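Long-range contacts in coiled-coil and C2 domain-containing protein 1-like (Drosophila melanogaster, PDB 6EI6), which binds monophosphorylated phosphoinositides and regulates endosomal protein sorting through the ESCRT pathway, probably by preventing inappropriate polymerisation of the ESCRT-III core subunit Shrub: residues Val124-Ser129 against Lys242-Ile247; Val138-Arg143 against Pro167-Arg172. One frame throughout, in Å; residues are numbered along the deposited sequence.

Contact 1: Val124-Ser129 against Lys242-Ile247; sequences VVRGIS and KLEVKI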
loop_
_atom_site.group_PDB
_atom_site.type_symbol
_atom_site.label_atom_id
_atom_site.label_comp_id
_atom_site.label_asym_id
_atom_site.label_seq_id
_atom_site.Cartn_x
_atom_site.Cartn_y
_atom_site.Cartn_z
ATOM N N VAL A 124 9.870 5.459 -9.472
ATOM C CA VAL A 124 11.205 5.077 -9.029
ATOM C C VAL A 124 11.835 6.343 -8.461
ATOM O O VAL A 124 12.108 7.293 -9.195
ATOM C CB VAL A 124 12.038 4.476 -10.170
ATOM C CG1 VAL A 124 13.341 3.888 -9.646
ATOM C CG2 VAL A 124 11.251 3.396 -10.904
ATOM N N VAL A 125 12.055 6.366 -7.152
ATOM C CA VAL A 125 12.368 7.602 -6.448
ATOM C C VAL A 125 13.870 7.812 -6.280
ATOM O O VAL A 125 14.364 8.923 -6.439
ATOM C CB VAL A 125 11.639 7.646 -5.085
ATOM C CG1 VAL A 125 11.954 8.930 -4.365
ATOM C CG2 VAL A 125 10.142 7.497 -5.279
ATOM N N ARG A 126 14.613 6.787 -5.880
ATOM C CA ARG A 126 16.032 7.009 -5.625
ATOM C C ARG A 126 16.651 5.700 -5.175
ATOM O O ARG A 126 15.970 4.816 -4.644
ATOM C CB ARG A 126 16.305 8.104 -4.564
ATOM C CG ARG A 126 15.790 7.802 -3.168
ATOM C CD ARG A 126 16.060 8.928 -2.151
ATOM N NE ARG A 126 16.184 8.369 -0.800
ATOM C CZ ARG A 126 16.147 9.072 0.335
ATOM N NH1 ARG A 126 15.988 10.393 0.309
ATOM N NH2 ARG A 126 16.273 8.450 1.506
ATOM N N GLY A 127 17.955 5.585 -5.415
ATOM C CA GLY A 127 18.771 4.557 -4.810
ATOM C C GLY A 127 19.542 5.165 -3.654
ATOM O O GLY A 127 19.783 6.374 -3.601
ATOM N N ILE A 128 19.899 4.316 -2.704
ATOM C CA ILE A 128 20.498 4.745 -1.450
ATOM C C ILE A 128 21.708 3.853 -1.228
ATOM O O ILE A 128 21.558 2.700 -0.813
ATOM C CB ILE A 128 19.526 4.658 -0.261
ATOM C CG1 ILE A 128 18.155 5.218 -0.629
ATOM C CG2 ILE A 128 20.121 5.365 0.945
ATOM C CD1 ILE A 128 17.263 5.463 0.580
ATOM N N SER A 129 22.899 4.368 -1.529
ATOM C CA SER A 129 24.160 3.748 -1.141
ATOM C C SER A 129 24.265 2.294 -1.602
ATOM O O SER A 129 24.418 1.367 -0.805
ATOM C CB SER A 129 24.352 3.883 0.366
ATOM O OG SER A 129 24.015 5.205 0.765
ATOM N N LYS A 242 19.692 0.261 -1.198
ATOM C CA LYS A 242 18.238 0.234 -1.161
ATOM C C LYS A 242 17.676 1.048 -2.313
ATOM O O LYS A 242 18.344 1.927 -2.864
ATOM C CB LYS A 242 17.679 0.796 0.158
ATOM C CG LYS A 242 17.920 -0.069 1.373
ATOM C CD LYS A 242 17.190 0.504 2.566
ATOM C CE LYS A 242 18.008 1.597 3.222
ATOM N NZ LYS A 242 18.673 1.057 4.444
ATOM N N LEU A 243 16.415 0.762 -2.644
ATOM C CA LEU A 243 15.668 1.503 -3.653
ATOM C C LEU A 243 14.361 2.005 -3.041
ATOM O O LEU A 243 13.652 1.251 -2.365
ATOM C CB LEU A 243 15.392 0.628 -4.887
ATOM C CG LEU A 243 14.769 1.321 -6.100
ATOM C CD1 LEU A 243 15.714 2.333 -6.706
ATOM C CD2 LEU A 243 14.351 0.323 -7.138
ATOM N N GLU A 244 14.045 3.273 -3.273
ATOM C CA GLU A 244 12.820 3.877 -2.772
ATOM C C GLU A 244 11.831 4.057 -3.913
ATOM O O GLU A 244 12.176 4.614 -4.963
ATOM C CB GLU A 244 13.103 5.218 -2.109
ATOM C CG GLU A 244 11.847 5.882 -1.622
ATOM C CD GLU A 244 12.092 7.288 -1.162
ATOM O OE1 GLU A 244 13.271 7.666 -1.012
ATOM O OE2 GLU A 244 11.106 8.025 -0.957
ATOM N N VAL A 245 10.591 3.634 -3.682
ATOM C CA VAL A 245 9.625 3.410 -4.744
ATOM C C VAL A 245 8.218 3.756 -4.244
ATOM O O VAL A 245 7.904 3.603 -3.061
ATOM C CB VAL A 245 9.758 1.941 -5.202
ATOM C CG1 VAL A 245 8.464 1.413 -5.764
ATOM C CG2 VAL A 245 10.887 1.812 -6.210
ATOM N N LYS A 246 7.372 4.241 -5.154
ATOM C CA LYS A 246 5.955 4.455 -4.894
ATOM C C LYS A 246 5.122 3.676 -5.905
ATOM O O LYS A 246 5.500 3.562 -7.074
ATOM C CB LYS A 246 5.588 5.928 -4.981
ATOM C CG LYS A 246 6.353 6.842 -4.044
ATOM C CD LYS A 246 6.035 8.283 -4.399
ATOM C CE LYS A 246 6.354 9.203 -3.243
ATOM N NZ LYS A 246 6.035 10.609 -3.611
ATOM N N ILE A 247 3.992 3.124 -5.460
ATOM C CA ILE A 247 2.994 2.568 -6.366
ATOM C C ILE A 247 1.641 3.147 -5.985
ATOM O O ILE A 247 1.215 3.045 -4.828
ATOM C CB ILE A 247 2.954 1.036 -6.325
ATOM C CG1 ILE A 247 4.380 0.472 -6.374
ATOM C CG2 ILE A 247 2.118 0.516 -7.489
ATOM C CD1 ILE A 247 4.409 -1.032 -6.345
#
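V125 and R126 both face E244 across two antiparallel strands, 124-128 and 242-247, whose axes come within 4.7 Å at an angle of 167°. The evidence for a classic beta bulge lies in the backbone bonds. The carbonyl O of E244 takes the N-H of V125 at 2.8 Å (N to O) and, weakly, that of R126, while E244 N returns a nearly straight bond of 2.8 Å to R126 O, 173° at the hydrogen. Beyond the bulge the pairing is regular: I128 and K242 form a hydrogen-bonded pair, with I128 N 2.9 Å from K242 O and K242 N bonded back to I128 O.

Charge is added by R126 and E244, which form a salt bridge, E244 OE1 standing 3.0 Å from R126 NE. It rests on charge alone, because OE1 lies over a face of the guanidinium, well out of its plane, and the two planar groups are 84° apart. OE2 of the same carboxylate is hydrogen-bonded to H227 NE2 on the next strand. The E244 chain is extended, with CG pointing opposite the main-chain nitrogen, which carries the carboxylate across V125; the methyl CG1 of V125 packs 3.6 Å from E244 CD in van der Waals contact.

The apolar contact is on the other face of the sheet, where V124 CG1 approaches L243 CD1 at 4.1 Å and both side chains touch F195 of the opposing sheet. The face bearing R126, E244, I128 and K242 is mixed, with its ion pair, whereas V124, L243 and V245 turn hydrocarbon to the sandwich interior, consistent with one outer and one core-facing side.

Contact 2: Val138-Arg143 against Pro167-Arg172; sequences VDTYVR and PDYDER. With SO4 (sulfate ion), chain D.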
loop_
_atom_site.group_PDB
_atom_site.type_symbol
_atom_site.label_atom_id
_atom_site.label_comp_id
_atom_site.label_asym_id
_atom_site.label_seq_id
_atom_site.Cartn_x
_atom_site.Cartn_y
_atom_site.Cartn_z
ATOM N N VAL A 138 29.820 5.017 -10.708
ATOM C CA VAL A 138 28.822 3.997 -10.958
ATOM C C VAL A 138 27.670 4.726 -11.651
ATOM O O VAL A 138 27.255 5.808 -11.214
ATOM C CB VAL A 138 28.410 3.286 -9.658
ATOM C CG1 VAL A 138 27.450 4.114 -8.806
ATOM C CG2 VAL A 138 27.888 1.898 -9.953
ATOM N N ASP A 139 27.285 4.233 -12.825
ATOM C CA ASP A 139 26.147 4.756 -13.567
ATOM C C ASP A 139 25.059 3.704 -13.486
ATOM O O ASP A 139 25.334 2.513 -13.679
ATOM C CB ASP A 139 26.485 5.056 -15.032
ATOM C CG ASP A 139 27.551 6.118 -15.187
ATOM O OD1 ASP A 139 27.663 6.990 -14.300
ATOM O OD2 ASP A 139 28.280 6.090 -16.211
ATOM N N THR A 140 23.833 4.134 -13.190
ATOM C CA THR A 140 22.773 3.186 -12.885
ATOM C C THR A 140 21.495 3.572 -13.605
ATOM O O THR A 140 21.273 4.730 -13.961
ATOM C CB THR A 140 22.519 3.095 -11.379
ATOM O OG1 THR A 140 22.640 4.401 -10.811
ATOM C CG2 THR A 140 23.539 2.190 -10.729
ATOM N N TYR A 141 20.669 2.559 -13.830
ATOM C CA TYR A 141 19.312 2.717 -14.324
ATOM C C TYR A 141 18.504 1.545 -13.774
ATOM O O TYR A 141 19.067 0.533 -13.346
ATOM C CB TYR A 141 19.278 2.795 -15.861
ATOM C CG TYR A 141 19.630 1.502 -16.547
ATOM C CD1 TYR A 141 20.957 1.165 -16.809
ATOM C CD2 TYR A 141 18.642 0.607 -16.920
ATOM C CE1 TYR A 141 21.283 -0.030 -17.424
ATOM C CE2 TYR A 141 18.961 -0.590 -17.529
ATOM C CZ TYR A 141 20.288 -0.903 -17.779
ATOM O OH TYR A 141 20.592 -2.104 -18.385
ATOM N N VAL A 142 17.180 1.692 -13.758
ATOM C CA VAL A 142 16.290 0.710 -13.144
ATOM C C VAL A 142 15.273 0.256 -14.182
ATOM O O VAL A 142 14.638 1.088 -14.834
ATOM C CB VAL A 142 15.585 1.288 -11.897
ATOM C CG1 VAL A 142 14.807 0.210 -11.166
ATOM C CG2 VAL A 142 16.581 1.964 -10.972
ATOM N N ARG A 143 15.136 -1.057 -14.347
ATOM C CA ARG A 143 14.085 -1.644 -15.161
ATOM C C ARG A 143 12.881 -1.986 -14.296
ATOM O O ARG A 143 13.029 -2.489 -13.179
ATOM C CB ARG A 143 14.564 -2.922 -15.838
ATOM C CG ARG A 143 15.745 -2.758 -16.751
ATOM C CD ARG A 143 15.923 -4.013 -17.617
ATOM N NE ARG A 143 16.994 -3.845 -18.592
ATOM C CZ ARG A 143 16.915 -3.072 -19.676
ATOM N NH1 ARG A 143 15.809 -2.372 -19.940
ATOM N NH2 ARG A 143 17.957 -2.992 -20.499
ATOM N N PRO A 167 21.694 7.298 -6.408
ATOM C CA PRO A 167 21.023 8.022 -7.493
ATOM C C PRO A 167 19.683 8.605 -7.075
ATOM O O PRO A 167 18.967 8.049 -6.234
ATOM C CB PRO A 167 20.812 6.940 -8.557
ATOM C CG PRO A 167 20.953 5.647 -7.866
ATOM C CD PRO A 167 21.919 5.883 -6.746
ATOM N N ASP A 168 19.314 9.692 -7.738
ATOM C CA ASP A 168 18.018 10.325 -7.561
ATOM C C ASP A 168 17.269 10.302 -8.891
ATOM O O ASP A 168 17.066 11.354 -9.497
ATOM C CB ASP A 168 18.179 11.765 -7.022
ATOM C CG ASP A 168 18.286 11.818 -5.498
ATOM O OD1 ASP A 168 19.188 12.510 -4.976
ATOM O OD2 ASP A 168 17.457 11.180 -4.808
ATOM N N TYR A 169 16.869 9.109 -9.345
ATOM C CA TYR A 169 15.822 9.006 -10.362
ATOM C C TYR A 169 14.540 9.645 -9.849
ATOM O O TYR A 169 14.218 9.570 -8.669
ATOM C CB TYR A 169 15.510 7.545 -10.705
ATOM C CG TYR A 169 16.656 6.553 -10.612
ATOM C CD1 TYR A 169 17.494 6.315 -11.701
ATOM C CD2 TYR A 169 16.874 5.823 -9.450
ATOM C CE1 TYR A 169 18.531 5.391 -11.623
ATOM C CE2 TYR A 169 17.907 4.905 -9.367
ATOM C CZ TYR A 169 18.730 4.693 -10.453
ATOM O OH TYR A 169 19.751 3.774 -10.352
ATOM N N ASP A 170 13.761 10.249 -10.727
ATOM C CA ASP A 170 12.477 10.765 -10.261
ATOM C C ASP A 170 11.488 10.604 -11.389
ATOM O O ASP A 170 10.914 11.569 -11.882
ATOM C CB ASP A 170 12.558 12.215 -9.811
ATOM C CG ASP A 170 13.143 12.344 -8.420
ATOM O OD1 ASP A 170 12.671 11.635 -7.506
ATOM O OD2 ASP A 170 14.087 13.140 -8.239
ATOM N N GLU A 171 11.298 9.359 -11.796
ATOM C CA GLU A 171 10.545 9.055 -12.995
ATOM C C GLU A 171 9.301 8.272 -12.641
ATOM O O GLU A 171 9.355 7.337 -11.834
ATOM C CB GLU A 171 11.389 8.269 -14.001
ATOM C CG GLU A 171 12.195 9.160 -14.925
ATOM C CD GLU A 171 13.235 8.385 -15.698
ATOM O OE1 GLU A 171 12.844 7.696 -16.680
ATOM O OE2 GLU A 171 14.432 8.453 -15.311
ATOM N N ARG A 172 8.200 8.663 -13.277
ATOM C CA ARG A 172 6.885 8.079 -13.091
ATOM C C ARG A 172 6.477 7.358 -14.365
ATOM O O ARG A 172 6.674 7.876 -15.468
ATOM C CB ARG A 172 5.855 9.162 -12.754
ATOM C CG ARG A 172 6.393 10.312 -11.921
ATOM C CD ARG A 172 5.270 11.224 -11.385
ATOM N NE ARG A 172 5.642 11.842 -10.097
ATOM C CZ ARG A 172 4.986 11.697 -8.935
ATOM N NH1 ARG A 172 3.870 10.972 -8.855
ATOM N NH2 ARG A 172 5.445 12.297 -7.839
HETATM S S SO4 D . 16.282 -2.251 -24.173
HETATM O O1 SO4 D . 16.297 -1.185 -23.164
HETATM O O2 SO4 D . 14.975 -2.922 -24.159
HETATM O O3 SO4 D . 16.530 -1.680 -25.505
HETATM O O4 SO4 D . 17.336 -3.221 -23.863
#
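The interior of the C2 beta-sandwich, near one end of its two sheets, is where strand 140-145 of one sheet receives Y169 from the loop leading into strand 171-176 of the other. The phenol is held between two aliphatic groups on opposite faces. CG2 of V142 lies over one face, 3.8 Å from the ring centroid and 26° off the normal, a CH-pi contact displaced toward the hydroxyl end, with V142 CG2 to Y169 CZ at 3.5 Å. Over the other face stands P167 CB, 3.5 Å above the ring plane and offset toward the rim. The edge is also occupied, since T140 O lies in the ring plane 3.7 Å from Y169 CE1.

At the polar end, T140 OG1 gives a weak hydrogen bond of 3.0 Å to Y169 OH. A chi1 of 38° sets OG1 between the backbone N and the carbonyl carbon of T140, turning the hydroxyl to the phenol and to within 3.6 Å of P167 CG. The stronger partner of Y169 OH is the hydroxyl of Y130, so this buried oxygen has two polar neighbours. A phenylalanine here would probably keep the packing on V142 and P167 but leave the hydroxyls of T140 and Y130 without their shared partner.

Farther along the strand, R143 NH1 makes a weak hydrogen bond to O1 of a sulfate, probably from the crystallisation liquor, which K157 also binds. Held between a valine of the facing sheet and the proline of its own loop, Y169 is a loop tyrosine buried between the two four-stranded antiparallel sheets, part of the hydrophobic core of this C2 beta-sandwich.

Contact 1 pairs two strands within one sheet, whereas contact 2 spans the gap between that sheet and its partner; their centres lie 8 Å apart. Strand 119-128 is common ground, because it pairs with 241-249 on one flank and with the chain of 167-172 on the other. Two probable backbone hydrogen bonds are the evidence: G127 N to P167 O at 2.8 Å and V124 N to E171 O at 3.1 Å. Inside the sandwich, V142 touches both V124 and L243, and Y169 also packs on V124, so the two contacts share one hydrophobic core. The sulfate adjoins contact 2 through R143, and its presence does not by itself identify the phosphoinositide site.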